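PDB 3SKV: SsfX3 from Streptomyces sp. SF2575, which probably transfers a salicylyl group onto a tetracycline intermediate in a tetracycline biosynthetic pathway, as an acyltransferase with a GDSL/SGNH fold. Local coordinates for residues I189-S194 / R238-L243; A245-L250 / R373-L378; V264-N269 / R312-K317; N269-V274 / A319-K324; Q275-R280 / T284-G289. The protein carries 1 engineered substitution. All coordinates share one frame; numbering follows the deposited sequence.

Contact 1 of 5, residues I189-S194 / R238-L243; sequences IHYGDS and RLIRDL
I189 and Y191 of strand 187-192 meet I240 of helix 234-242 and L243, which follows in the chain. The cross-contact is apolar. I189 CD1 lies 3.5 Å from L243 CB and also passes near I240 O. Its other branch, CG2, faces I240 CG1 at 4.1 Å. I240 CG1 stands beside the backbone N (chi1 -65°) and runs out extended, which carries CD1 to 3.9 Å from Y191 CB. With an alanine in place of I240, Y191 CB and I189 CG2 would probably lose their helix partner and a gap would open between strand and helix.

Polar bonds stay within each segment. From the strand, H190 NE2 gives a nearly straight bond of 2.9 Å, in the imidazole plane, to D193 OD2 in the loop beyond it. On the outer side of the helix, R241 grips D242 side-on, NE to OD1 and NH2 to OD2.

G192, D193 and S194 form the GDS of the family signature, which in relatives carries the nucleophilic serine. The chemistry thus splits in two: apolar packing joins these two segments, while the H190-D193 bond, with the D193-R251 salt bridge, probably helps to order the loop after the strand.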
# COMPACT_ATOMS: atom_id res chain seq x y z
N ILE A 189 -1.25 2.70 8.87
CA ILE A 189 -1.07 1.32 8.43
C ILE A 189 -2.37 0.79 7.84
O ILE A 189 -3.41 0.82 8.52
CB ILE A 189 -0.54 0.36 9.54
CG1 ILE A 189 0.73 0.91 10.22
CG2 ILE A 189 -0.33 -1.07 8.95
CD1 ILE A 189 1.33 -0.06 11.27
N HIS A 190 -2.32 0.31 6.58
CA HIS A 190 -3.49 -0.30 5.96
C HIS A 190 -3.16 -1.77 5.62
O HIS A 190 -2.16 -2.06 4.96
CB HIS A 190 -4.04 0.47 4.74
CG HIS A 190 -5.23 -0.22 4.13
ND1 HIS A 190 -6.50 -0.14 4.72
CD2 HIS A 190 -5.28 -1.07 3.07
CE1 HIS A 190 -7.27 -0.93 3.99
NE2 HIS A 190 -6.59 -1.50 2.98
N TYR A 191 -4.02 -2.68 6.11
CA TYR A 191 -3.88 -4.12 5.87
C TYR A 191 -5.14 -4.69 5.23
O TYR A 191 -6.24 -4.32 5.61
CB TYR A 191 -3.56 -4.85 7.19
CG TYR A 191 -3.57 -6.36 7.09
CD1 TYR A 191 -2.46 -7.06 6.64
CD2 TYR A 191 -4.70 -7.09 7.43
CE1 TYR A 191 -2.48 -8.44 6.49
CE2 TYR A 191 -4.73 -8.48 7.31
CZ TYR A 191 -3.62 -9.15 6.83
OH TYR A 191 -3.62 -10.52 6.76
N GLY A 192 -4.98 -5.63 4.33
CA GLY A 192 -6.12 -6.32 3.75
C GLY A 192 -6.39 -6.11 2.27
O GLY A 192 -5.51 -5.69 1.51
N ASP A 193 -7.63 -6.44 1.87
CA ASP A 193 -8.19 -6.41 0.51
C ASP A 193 -7.80 -7.64 -0.32
O ASP A 193 -6.75 -8.25 -0.09
CB ASP A 193 -7.90 -5.08 -0.22
CG ASP A 193 -8.61 -3.88 0.39
OD1 ASP A 193 -9.87 -3.85 0.32
OD2 ASP A 193 -7.91 -2.97 0.90
N SER A 194 -8.64 -7.99 -1.27
CA SER A 194 -8.41 -9.16 -2.13
C SER A 194 -7.81 -8.81 -3.48
O SER A 194 -7.51 -9.72 -4.28
CB SER A 194 -9.69 -9.99 -2.27
OG SER A 194 -10.79 -9.14 -2.51
N ARG A 238 1.56 -9.27 14.21
CA ARG A 238 2.83 -9.03 14.93
C ARG A 238 3.61 -7.90 14.26
O ARG A 238 4.20 -7.07 14.94
CB ARG A 238 3.67 -10.29 14.98
CG ARG A 238 3.07 -11.40 15.88
CD ARG A 238 3.90 -12.67 15.82
NE ARG A 238 5.08 -12.57 16.67
CZ ARG A 238 6.32 -12.33 16.25
NH1 ARG A 238 6.57 -12.18 14.96
NH2 ARG A 238 7.31 -12.25 17.12
N LEU A 239 3.61 -7.86 12.91
CA LEU A 239 4.25 -6.83 12.11
C LEU A 239 3.60 -5.46 12.40
O LEU A 239 4.30 -4.52 12.77
CB LEU A 239 4.18 -7.18 10.61
CG LEU A 239 4.99 -6.29 9.64
CD1 LEU A 239 6.44 -6.15 10.09
CD2 LEU A 239 4.97 -6.84 8.28
N ILE A 240 2.27 -5.38 12.30
CA ILE A 240 1.52 -4.16 12.60
C ILE A 240 1.83 -3.67 14.01
O ILE A 240 2.10 -2.48 14.20
CB ILE A 240 0.00 -4.38 12.38
CG1 ILE A 240 -0.30 -4.64 10.88
CG2 ILE A 240 -0.80 -3.18 12.92
CD1 ILE A 240 -1.68 -5.18 10.55
N ARG A 241 1.81 -4.59 14.99
CA ARG A 241 2.10 -4.32 16.40
C ARG A 241 3.50 -3.70 16.56
O ARG A 241 3.68 -2.79 17.38
CB ARG A 241 2.04 -5.65 17.18
CG ARG A 241 2.34 -5.52 18.66
CD ARG A 241 2.74 -6.82 19.31
NE ARG A 241 3.93 -7.38 18.69
CZ ARG A 241 4.33 -8.63 18.86
NH1 ARG A 241 3.61 -9.48 19.59
NH2 ARG A 241 5.43 -9.07 18.26
N ASP A 242 4.49 -4.21 15.79
CA ASP A 242 5.88 -3.78 15.88
C ASP A 242 6.23 -2.55 15.02
O ASP A 242 7.35 -2.06 15.07
CB ASP A 242 6.82 -4.98 15.68
CG ASP A 242 6.64 -6.11 16.72
OD1 ASP A 242 6.27 -5.80 17.88
OD2 ASP A 242 6.85 -7.29 16.36
N LEU A 243 5.26 -2.02 14.28
CA LEU A 243 5.40 -0.86 13.40
C LEU A 243 4.82 0.41 14.08
O LEU A 243 3.86 0.27 14.82
CB LEU A 243 4.59 -1.16 12.12
CG LEU A 243 5.31 -1.42 10.79
CD1 LEU A 243 6.74 -1.79 10.96
CD2 LEU A 243 4.61 -2.46 9.99

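Contact 2 of 5, residues A245-L250 / R373-L378; sequences ADLISL and REMAAL
No flat group takes part where M375 meets L247 and S249. The nearby planar groups belong to R373 and E374, on another side of helix 361-377. E374 OE2 sits at the edge of the R373 guanidinium, in its plane, 3.1 Å from NH1. The carboxylate uses its anti lone pair for this salt bridge, and its other oxygen, OE1, pairs with R337.

The contact itself rests on one methyl group. M375 is extended through chi2 and then bends at chi3 (126°). This turns CE onto strand 247-252. CE lies 3.7 Å from S249 CB and 3.9 Å from L247 CD1. The methyl therefore touches two residues that project from the same face of the strand. L247 and M375 cross obliquely.

S249 offers M375 mainly its carbon. Its OG lies between the backbone N and the carbonyl carbon (chi1 50°) and is hydrogen-bonded to W188 NE1 and H190 ND1. The buried hydroxyl thus has polar partners within the sheet region, and the methionine adds apolar cover beside it.

Strand 247-252 is central in the parallel sheet, between 187-192 and 286-290. Helix 361-377, the last of the chain, packs on the face from which L247 and S249 project. M375 also touches V287 of strand 286-290, and V380 and L381 of the C-terminal tail, while L378 reaches V287 and L333.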
# COMPACT_ATOMS: atom_id res chain seq x y z
N ALA A 245 2.32 3.47 14.49
CA ALA A 245 0.99 3.68 13.92
C ALA A 245 0.15 4.63 14.72
O ALA A 245 0.03 4.50 15.95
CB ALA A 245 0.26 2.35 13.81
N ASP A 246 -0.49 5.54 14.01
CA ASP A 246 -1.40 6.51 14.61
C ASP A 246 -2.82 6.22 14.16
O ASP A 246 -3.74 6.69 14.79
CB ASP A 246 -0.98 7.93 14.25
CG ASP A 246 0.35 8.27 14.85
OD1 ASP A 246 0.40 8.57 16.07
OD2 ASP A 246 1.37 8.18 14.12
N LEU A 247 -2.97 5.40 13.10
CA LEU A 247 -4.24 4.95 12.50
C LEU A 247 -3.98 3.61 11.85
O LEU A 247 -3.03 3.48 11.07
CB LEU A 247 -4.70 5.95 11.42
CG LEU A 247 -6.17 6.04 11.00
CD1 LEU A 247 -6.34 6.10 9.49
CD2 LEU A 247 -7.10 5.04 11.70
N ILE A 248 -4.80 2.60 12.19
CA ILE A 248 -4.71 1.27 11.62
C ILE A 248 -6.04 0.90 10.97
O ILE A 248 -7.08 1.02 11.61
CB ILE A 248 -4.25 0.20 12.66
CG1 ILE A 248 -2.89 0.58 13.27
CG2 ILE A 248 -4.24 -1.23 12.04
CD1 ILE A 248 -2.58 -0.04 14.63
N SER A 249 -6.01 0.44 9.72
CA SER A 249 -7.23 -0.02 9.04
C SER A 249 -6.98 -1.38 8.48
O SER A 249 -5.93 -1.63 7.88
CB SER A 249 -7.71 0.97 7.97
OG SER A 249 -6.72 1.41 7.06
N LEU A 250 -7.92 -2.29 8.76
CA LEU A 250 -7.91 -3.69 8.34
C LEU A 250 -9.16 -4.01 7.55
O LEU A 250 -10.26 -3.83 8.07
CB LEU A 250 -7.87 -4.64 9.58
CG LEU A 250 -6.93 -4.30 10.77
CD1 LEU A 250 -7.21 -5.19 11.93
CD2 LEU A 250 -5.45 -4.43 10.38
N ARG A 373 -14.31 10.15 3.93
CA ARG A 373 -15.63 10.53 4.40
C ARG A 373 -16.11 9.53 5.49
O ARG A 373 -16.53 9.94 6.57
CB ARG A 373 -16.62 10.57 3.21
CG ARG A 373 -18.07 10.90 3.63
CD ARG A 373 -19.19 10.61 2.62
NE ARG A 373 -18.73 10.29 1.27
CZ ARG A 373 -18.61 9.07 0.77
NH1 ARG A 373 -18.89 8.00 1.52
NH2 ARG A 373 -18.20 8.89 -0.48
N GLU A 374 -16.00 8.23 5.20
CA GLU A 374 -16.41 7.19 6.16
C GLU A 374 -15.54 7.17 7.43
O GLU A 374 -16.08 7.10 8.53
CB GLU A 374 -16.54 5.81 5.48
CG GLU A 374 -17.67 5.72 4.46
CD GLU A 374 -19.05 6.12 4.97
OE1 GLU A 374 -19.43 5.71 6.09
OE2 GLU A 374 -19.76 6.84 4.22
N MET A 375 -14.23 7.31 7.29
CA MET A 375 -13.36 7.34 8.46
C MET A 375 -13.52 8.61 9.29
O MET A 375 -13.40 8.54 10.52
CB MET A 375 -11.91 7.10 8.06
CG MET A 375 -11.65 5.68 7.69
SD MET A 375 -9.96 5.52 7.13
CE MET A 375 -9.47 4.25 8.19
N ALA A 376 -13.86 9.74 8.63
CA ALA A 376 -14.15 10.99 9.33
C ALA A 376 -15.46 10.79 10.13
O ALA A 376 -15.51 11.19 11.29
CB ALA A 376 -14.31 12.13 8.35
N ALA A 377 -16.46 10.11 9.55
CA ALA A 377 -17.75 9.83 10.23
C ALA A 377 -17.52 9.03 11.51
O ALA A 377 -18.22 9.23 12.49
CB ALA A 377 -18.71 9.10 9.30
N LEU A 378 -16.50 8.14 11.50
CA LEU A 378 -16.12 7.33 12.68
C LEU A 378 -15.37 8.17 13.72
O LEU A 378 -15.19 7.72 14.85
CB LEU A 378 -15.27 6.12 12.30
CG LEU A 378 -15.87 5.08 11.36
CD1 LEU A 378 -14.80 4.13 10.88
CD2 LEU A 378 -16.99 4.32 12.02

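Contact 3 of 5, residues V264-N269 / R312-K317; sequences VDFPAN and REQVVK
F266 and Q314 meet through different first torsions. F266 CG is anti to the backbone N (chi1 -168°), which sends the ring toward helix 308-324. Q314 CG is instead anti to the carbonyl carbon, and a bend at chi2 (-74°) brings the amide nitrogen to P267 CG.

The ring of F266 is met at its edge. V315 CG2 lies near the ring plane, 3.8 Å from CE2. Q314 CB is also at the rim, 3.7 Å from CD2. The phenyl and amide planes are only 18° apart, but the two side chains slide past each other and do not stack. The closest approach is Q314 NE2 to P267 CG, at 3.3 Å. This is a van der Waals approach of the amide end to the proline.

Y311 meets the F266 ring edge-to-face, and L232 touches it from a loop. Replacing F266 by an alanine would probably leave V315 CG2 and Q314 CB without their aromatic neighbour and open a gap between the two helices.

The N-terminal part of helix 266-278 is therefore joined to helix 308-324 by van der Waals packing, with no polar bond between these segments. The buried side holds phenyl and valine, and the partly exposed side places the glutamine amide beside the proline.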
# COMPACT_ATOMS: atom_id res chain seq x y z
N VAL A 264 -15.38 -20.64 10.17
CA VAL A 264 -15.50 -21.05 11.58
C VAL A 264 -14.46 -20.33 12.46
O VAL A 264 -14.82 -19.81 13.51
CB VAL A 264 -15.49 -22.61 11.75
CG1 VAL A 264 -15.56 -23.02 13.22
CG2 VAL A 264 -16.63 -23.25 10.97
N ASP A 265 -13.21 -20.27 12.01
CA ASP A 265 -12.12 -19.65 12.76
C ASP A 265 -12.06 -18.16 12.64
O ASP A 265 -11.39 -17.52 13.45
CB ASP A 265 -10.76 -20.28 12.40
CG ASP A 265 -10.68 -21.74 12.79
OD1 ASP A 265 -11.49 -22.18 13.66
OD2 ASP A 265 -9.80 -22.45 12.27
N PHE A 266 -12.75 -17.60 11.65
CA PHE A 266 -12.75 -16.18 11.35
C PHE A 266 -12.92 -15.23 12.56
O PHE A 266 -12.03 -14.39 12.77
CB PHE A 266 -13.73 -15.87 10.19
CG PHE A 266 -13.56 -14.48 9.65
CD1 PHE A 266 -12.52 -14.18 8.76
CD2 PHE A 266 -14.42 -13.45 10.03
CE1 PHE A 266 -12.35 -12.88 8.27
CE2 PHE A 266 -14.27 -12.17 9.51
CZ PHE A 266 -13.24 -11.89 8.64
N PRO A 267 -14.02 -15.33 13.37
CA PRO A 267 -14.14 -14.42 14.52
C PRO A 267 -12.98 -14.53 15.51
O PRO A 267 -12.48 -13.50 15.94
CB PRO A 267 -15.48 -14.80 15.15
CG PRO A 267 -16.19 -15.59 14.15
CD PRO A 267 -15.16 -16.26 13.32
N ALA A 268 -12.52 -15.75 15.82
CA ALA A 268 -11.39 -15.98 16.73
C ALA A 268 -10.09 -15.39 16.16
O ALA A 268 -9.33 -14.76 16.90
CB ALA A 268 -11.20 -17.46 17.00
N ASN A 269 -9.86 -15.57 14.84
CA ASN A 269 -8.67 -15.04 14.18
C ASN A 269 -8.65 -13.53 14.17
O ASN A 269 -7.58 -12.95 14.35
CB ASN A 269 -8.50 -15.62 12.77
CG ASN A 269 -8.21 -17.11 12.70
OD1 ASN A 269 -8.47 -17.76 11.68
ND2 ASN A 269 -7.66 -17.71 13.74
N ARG A 312 -18.99 -10.42 6.41
CA ARG A 312 -19.24 -9.01 6.78
C ARG A 312 -19.92 -8.92 8.12
O ARG A 312 -19.52 -8.10 8.94
CB ARG A 312 -20.08 -8.27 5.73
CG ARG A 312 -19.39 -8.09 4.39
CD ARG A 312 -19.86 -6.79 3.72
NE ARG A 312 -19.31 -6.69 2.37
CZ ARG A 312 -19.84 -7.26 1.29
NH1 ARG A 312 -20.99 -7.92 1.37
NH2 ARG A 312 -19.23 -7.16 0.12
N GLU A 313 -20.93 -9.81 8.37
CA GLU A 313 -21.65 -9.86 9.64
C GLU A 313 -20.73 -10.22 10.85
O GLU A 313 -20.96 -9.69 11.94
CB GLU A 313 -22.86 -10.78 9.53
CG GLU A 313 -24.00 -10.41 10.47
CD GLU A 313 -25.05 -11.50 10.69
OE1 GLU A 313 -25.14 -12.42 9.85
OE2 GLU A 313 -25.79 -11.41 11.70
N GLN A 314 -19.66 -11.04 10.64
CA GLN A 314 -18.67 -11.41 11.67
C GLN A 314 -17.77 -10.24 12.03
O GLN A 314 -17.48 -10.05 13.21
CB GLN A 314 -17.80 -12.63 11.26
CG GLN A 314 -18.60 -13.90 10.94
CD GLN A 314 -19.16 -14.59 12.16
OE1 GLN A 314 -19.90 -14.03 12.96
NE2 GLN A 314 -18.88 -15.88 12.27
N VAL A 315 -17.36 -9.42 11.00
CA VAL A 315 -16.54 -8.23 11.21
C VAL A 315 -17.32 -7.32 12.16
O VAL A 315 -16.77 -6.90 13.19
CB VAL A 315 -16.03 -7.53 9.90
CG1 VAL A 315 -15.20 -6.31 10.23
CG2 VAL A 315 -15.22 -8.48 9.02
N VAL A 316 -18.63 -7.14 11.89
CA VAL A 316 -19.55 -6.35 12.70
C VAL A 316 -19.60 -6.90 14.14
O VAL A 316 -19.49 -6.12 15.08
CB VAL A 316 -21.00 -6.29 12.12
CG1 VAL A 316 -21.87 -5.37 12.96
CG2 VAL A 316 -21.03 -5.85 10.66
N LYS A 317 -19.82 -8.22 14.30
CA LYS A 317 -19.96 -8.85 15.61
C LYS A 317 -18.73 -8.70 16.48
O LYS A 317 -18.88 -8.40 17.67
CB LYS A 317 -20.41 -10.32 15.51
CG LYS A 317 -21.91 -10.46 15.19
CD LYS A 317 -22.37 -11.92 15.24
CE LYS A 317 -23.80 -12.09 14.76
NZ LYS A 317 -24.80 -11.68 15.78

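Contact 4 of 5, residues N269-V274 / A319-K324; sequences NLVGFV and AELLRK
L322 reaches from helix 308-324 to V271 and V274 of helix 266-278. Its CB points toward the partner helix. Chi1 of -91° and chi2 of 26° lie away from the usual staggered values, and they set the two methyls against different residues. CG carries the fork and comes within loose packing distance of OE1 of Q275, one residue further along the partner helix. From it CD1 goes to V271 CG2, at 4.1 Å. CD2 goes to V274, and its nearest atom there is CG1, at 3.8 Å. It also touches V274 CB and CG2, both at 4.1 Å. Here leucine and valine reach toward each other tip to tip, whereas V271 is met at a slant.

The two helices belong to successive beta-alpha-beta crossovers of the parallel sheet. Helix 266-278 links strand 247-252 to 286-290, and helix 308-324 links 286-290 to 330-333. Both lie on the same face of the sheet, as V274 and A319 each touch L288. The local axes approach to 11.0 Å and cross at -46°, with both helices running in broadly the same direction.

L321 adds a more exposed contact. Its CD2 stands 4.1 Å from V271 CG2, and the two side chains cross at about a right angle. V271 CG2 stands beside the backbone N, and this single methyl serves both leucines. V271 and L270 also touch V318, one turn back on helix 308-324. On another side of helix 266-278, F273 packs against A237 and I240 of helix 234-242.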
# COMPACT_ATOMS: atom_id res chain seq x y z
N ASN A 269 -9.86 -15.57 14.84
CA ASN A 269 -8.67 -15.04 14.18
C ASN A 269 -8.65 -13.53 14.17
O ASN A 269 -7.58 -12.95 14.35
CB ASN A 269 -8.50 -15.62 12.77
CG ASN A 269 -8.21 -17.11 12.70
OD1 ASN A 269 -8.47 -17.76 11.68
ND2 ASN A 269 -7.66 -17.71 13.74
N LEU A 270 -9.83 -12.89 14.01
CA LEU A 270 -9.97 -11.44 13.99
C LEU A 270 -9.78 -10.84 15.39
O LEU A 270 -9.02 -9.86 15.56
CB LEU A 270 -11.32 -11.04 13.36
CG LEU A 270 -11.59 -9.55 13.13
CD1 LEU A 270 -10.37 -8.81 12.50
CD2 LEU A 270 -12.86 -9.35 12.31
N VAL A 271 -10.42 -11.45 16.40
CA VAL A 271 -10.26 -11.05 17.81
C VAL A 271 -8.76 -11.15 18.17
O VAL A 271 -8.16 -10.15 18.60
CB VAL A 271 -11.16 -11.89 18.75
CG1 VAL A 271 -10.66 -11.84 20.19
CG2 VAL A 271 -12.62 -11.46 18.65
N GLY A 272 -8.16 -12.31 17.89
CA GLY A 272 -6.74 -12.56 18.12
C GLY A 272 -5.85 -11.54 17.43
O GLY A 272 -4.94 -11.00 18.06
N PHE A 273 -6.17 -11.23 16.17
CA PHE A 273 -5.45 -10.24 15.35
C PHE A 273 -5.37 -8.86 16.02
O PHE A 273 -4.27 -8.30 16.13
CB PHE A 273 -6.07 -10.15 13.96
CG PHE A 273 -5.16 -9.64 12.87
CD1 PHE A 273 -4.38 -10.52 12.12
CD2 PHE A 273 -5.16 -8.30 12.52
CE1 PHE A 273 -3.57 -10.06 11.06
CE2 PHE A 273 -4.34 -7.83 11.48
CZ PHE A 273 -3.54 -8.71 10.77
N VAL A 274 -6.53 -8.32 16.47
CA VAL A 274 -6.64 -7.02 17.15
C VAL A 274 -5.88 -7.04 18.49
O VAL A 274 -5.15 -6.10 18.79
CB VAL A 274 -8.12 -6.61 17.33
CG1 VAL A 274 -8.29 -5.45 18.31
CG2 VAL A 274 -8.76 -6.29 15.99
N ALA A 319 -16.32 -6.34 16.21
CA ALA A 319 -16.20 -4.93 16.51
C ALA A 319 -17.10 -4.56 17.69
O ALA A 319 -16.63 -3.90 18.62
CB ALA A 319 -16.57 -4.11 15.28
N GLU A 320 -18.35 -5.05 17.70
CA GLU A 320 -19.29 -4.81 18.78
C GLU A 320 -18.79 -5.49 20.08
O GLU A 320 -18.88 -4.89 21.15
CB GLU A 320 -20.70 -5.32 18.42
CG GLU A 320 -21.44 -4.49 17.38
CD GLU A 320 -22.73 -5.07 16.78
OE1 GLU A 320 -23.08 -6.23 17.10
OE2 GLU A 320 -23.37 -4.35 15.98
N LEU A 321 -18.26 -6.72 19.97
CA LEU A 321 -17.74 -7.48 21.10
C LEU A 321 -16.55 -6.78 21.78
O LEU A 321 -16.55 -6.61 22.99
CB LEU A 321 -17.41 -8.92 20.67
CG LEU A 321 -16.79 -9.83 21.73
CD1 LEU A 321 -17.83 -10.46 22.59
CD2 LEU A 321 -15.87 -10.87 21.11
N LEU A 322 -15.57 -6.33 20.98
CA LEU A 322 -14.40 -5.61 21.48
C LEU A 322 -14.81 -4.29 22.17
O LEU A 322 -14.31 -3.99 23.26
CB LEU A 322 -13.44 -5.35 20.32
CG LEU A 322 -12.33 -6.37 20.02
CD1 LEU A 322 -12.68 -7.77 20.46
CD2 LEU A 322 -12.00 -6.36 18.58
N ARG A 323 -15.73 -3.54 21.55
CA ARG A 323 -16.29 -2.28 22.04
C ARG A 323 -17.03 -2.50 23.37
O ARG A 323 -16.70 -1.82 24.35
CB ARG A 323 -17.24 -1.67 20.98
CG ARG A 323 -17.65 -0.20 21.19
CD ARG A 323 -18.09 0.46 19.89
NE ARG A 323 -17.95 1.92 19.89
CZ ARG A 323 -17.44 2.64 18.88
NH1 ARG A 323 -16.98 2.04 17.79
NH2 ARG A 323 -17.36 3.96 18.98
N LYS A 324 -17.97 -3.49 23.43
CA LYS A 324 -18.80 -3.84 24.58
C LYS A 324 -17.95 -4.14 25.83
O LYS A 324 -18.31 -3.77 26.95
CB LYS A 324 -19.69 -5.05 24.22
CG LYS A 324 -20.66 -5.46 25.31
CD LYS A 324 -21.25 -6.82 25.04
CE LYS A 324 -21.21 -7.63 26.30
NZ LYS A 324 -21.63 -9.03 26.05

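Contact 5 of 5, residues Q275-R280 / T284-G289; sequences QIIRER and TPIVLG
I277 and R278 close tightly on T284 and I286 where helix 266-278 turns back into strand 286-290. In the buried part, I277 CG2 touches I286 CD1 at 3.6 Å. I286 CD1 also lies over one face of the R278 guanidinium, 3.4 Å above its plane and offset toward the rim. A bend at chi2 (-87°) turns the arginine back to this place.

T284 O sits at the edge of the guanidinium, in its plane. Two nitrogens hold it end-on. NH1 bonds at 2.8 Å, on a carbonyl lone pair, and is the straighter of the two. NH2 bonds at 3.1 Å with an N-H...O angle of 137°, its donor tilted from the carbonyl plane.

The T284 side chain is the loose part. Its CB is 4.3 Å from R278 NH1, and both residues are partly exposed, whereas I277 and I286 are buried.

R278 has further partners: NH1 also bonds H281 O, and NE forms a salt bridge with D327. Oxygens at the edge and a methyl on one face probably fix the plane of the guanidinium. T284 O and H281 O tie the helix-to-strand turn to R278, and D327 links it to the region after helix 308-324.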
# COMPACT_ATOMS: atom_id res chain seq x y z
N GLN A 275 -6.05 -8.12 19.30
CA GLN A 275 -5.40 -8.25 20.59
C GLN A 275 -3.89 -8.18 20.53
O GLN A 275 -3.29 -7.59 21.42
CB GLN A 275 -5.88 -9.51 21.33
CG GLN A 275 -7.37 -9.46 21.73
CD GLN A 275 -7.84 -8.12 22.25
OE1 GLN A 275 -8.49 -7.35 21.53
NE2 GLN A 275 -7.51 -7.80 23.48
N ILE A 276 -3.28 -8.78 19.47
CA ILE A 276 -1.83 -8.76 19.24
C ILE A 276 -1.40 -7.31 18.99
O ILE A 276 -0.41 -6.86 19.56
CB ILE A 276 -1.41 -9.71 18.07
CG1 ILE A 276 -1.58 -11.20 18.47
CG2 ILE A 276 0.06 -9.41 17.59
CD1 ILE A 276 -1.67 -12.16 17.22
N ILE A 277 -2.14 -6.58 18.15
CA ILE A 277 -1.85 -5.18 17.80
C ILE A 277 -1.91 -4.30 19.08
O ILE A 277 -1.03 -3.46 19.29
CB ILE A 277 -2.88 -4.71 16.74
CG1 ILE A 277 -2.62 -5.40 15.36
CG2 ILE A 277 -2.93 -3.18 16.65
CD1 ILE A 277 -3.78 -5.20 14.30
N ARG A 278 -2.96 -4.54 19.91
CA ARG A 278 -3.24 -3.81 21.13
C ARG A 278 -2.16 -3.92 22.20
O ARG A 278 -2.13 -3.07 23.10
CB ARG A 278 -4.62 -4.18 21.70
CG ARG A 278 -5.78 -3.50 20.98
CD ARG A 278 -6.08 -2.14 21.57
NE ARG A 278 -7.19 -1.51 20.86
CZ ARG A 278 -7.08 -0.51 19.98
NH1 ARG A 278 -5.89 0.00 19.68
NH2 ARG A 278 -8.17 -0.02 19.39
N GLU A 279 -1.27 -4.93 22.10
CA GLU A 279 -0.17 -5.08 23.05
C GLU A 279 0.74 -3.85 22.99
O GLU A 279 1.19 -3.39 24.04
CB GLU A 279 0.64 -6.34 22.78
CG GLU A 279 -0.09 -7.64 23.02
CD GLU A 279 0.54 -8.88 22.41
OE1 GLU A 279 1.62 -8.78 21.78
OE2 GLU A 279 -0.05 -9.97 22.56
N ARG A 280 1.00 -3.30 21.77
CA ARG A 280 1.86 -2.14 21.54
C ARG A 280 1.13 -0.87 21.07
O ARG A 280 1.69 0.22 21.16
CB ARG A 280 3.09 -2.48 20.66
CG ARG A 280 3.82 -3.76 21.10
CD ARG A 280 5.30 -3.60 21.34
NE ARG A 280 6.13 -3.78 20.16
CZ ARG A 280 7.20 -3.04 19.88
NH1 ARG A 280 7.55 -2.03 20.68
NH2 ARG A 280 7.93 -3.29 18.80
N THR A 284 -4.59 3.37 19.89
CA THR A 284 -4.60 3.70 18.47
C THR A 284 -5.93 3.33 17.82
O THR A 284 -6.40 2.19 18.01
CB THR A 284 -3.42 2.98 17.77
OG1 THR A 284 -2.22 3.35 18.43
CG2 THR A 284 -3.32 3.29 16.26
N PRO A 285 -6.56 4.24 17.04
CA PRO A 285 -7.81 3.86 16.35
C PRO A 285 -7.59 2.72 15.36
O PRO A 285 -6.73 2.81 14.48
CB PRO A 285 -8.23 5.16 15.62
CG PRO A 285 -7.39 6.25 16.18
CD PRO A 285 -6.15 5.63 16.71
N ILE A 286 -8.32 1.61 15.56
CA ILE A 286 -8.30 0.44 14.69
C ILE A 286 -9.65 0.40 13.99
O ILE A 286 -10.71 0.36 14.64
CB ILE A 286 -7.99 -0.90 15.42
CG1 ILE A 286 -6.57 -0.90 16.06
CG2 ILE A 286 -8.16 -2.10 14.44
CD1 ILE A 286 -6.33 -2.08 16.96
N VAL A 287 -9.61 0.45 12.66
CA VAL A 287 -10.79 0.42 11.82
C VAL A 287 -10.91 -0.95 11.23
O VAL A 287 -10.07 -1.40 10.45
CB VAL A 287 -10.79 1.56 10.78
CG1 VAL A 287 -12.03 1.50 9.92
CG2 VAL A 287 -10.70 2.91 11.47
N LEU A 288 -11.96 -1.64 11.64
CA LEU A 288 -12.32 -2.99 11.22
C LEU A 288 -13.27 -2.89 10.04
O LEU A 288 -14.45 -2.53 10.18
CB LEU A 288 -12.97 -3.69 12.39
CG LEU A 288 -12.18 -4.82 13.00
CD1 LEU A 288 -10.68 -4.51 13.14
CD2 LEU A 288 -12.79 -5.23 14.31
N GLY A 289 -12.71 -3.13 8.87
CA GLY A 289 -13.43 -3.01 7.63
C GLY A 289 -13.93 -4.32 7.09
O GLY A 289 -13.18 -5.28 6.96

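All five contacts lie around the parallel sheet of the GDSL/SGNH domain. Contact 1 closes first along the chain. Contact 2 then spans a long loop that contains contacts 3, 4 and 5. Strands 187-192, 247-252 and 286-290, used by contacts 1, 2 and 5, are successive neighbours in the sheet. Contacts 3 and 4 share helices 266-278 and 308-324 and N269, with centres about 8 Å apart; their segments alternate along the chain, and contact 5 is nested inside both. Contact 5 uses the C-terminal part of helix 266-278, about 9 Å from contact 4 between centres. Salt bridges R241-E279 and D242-R280 join contacts 1 and 5. Helix 361-377 lies across the sheet from helix 266-278, giving an alpha/beta/alpha sandwich.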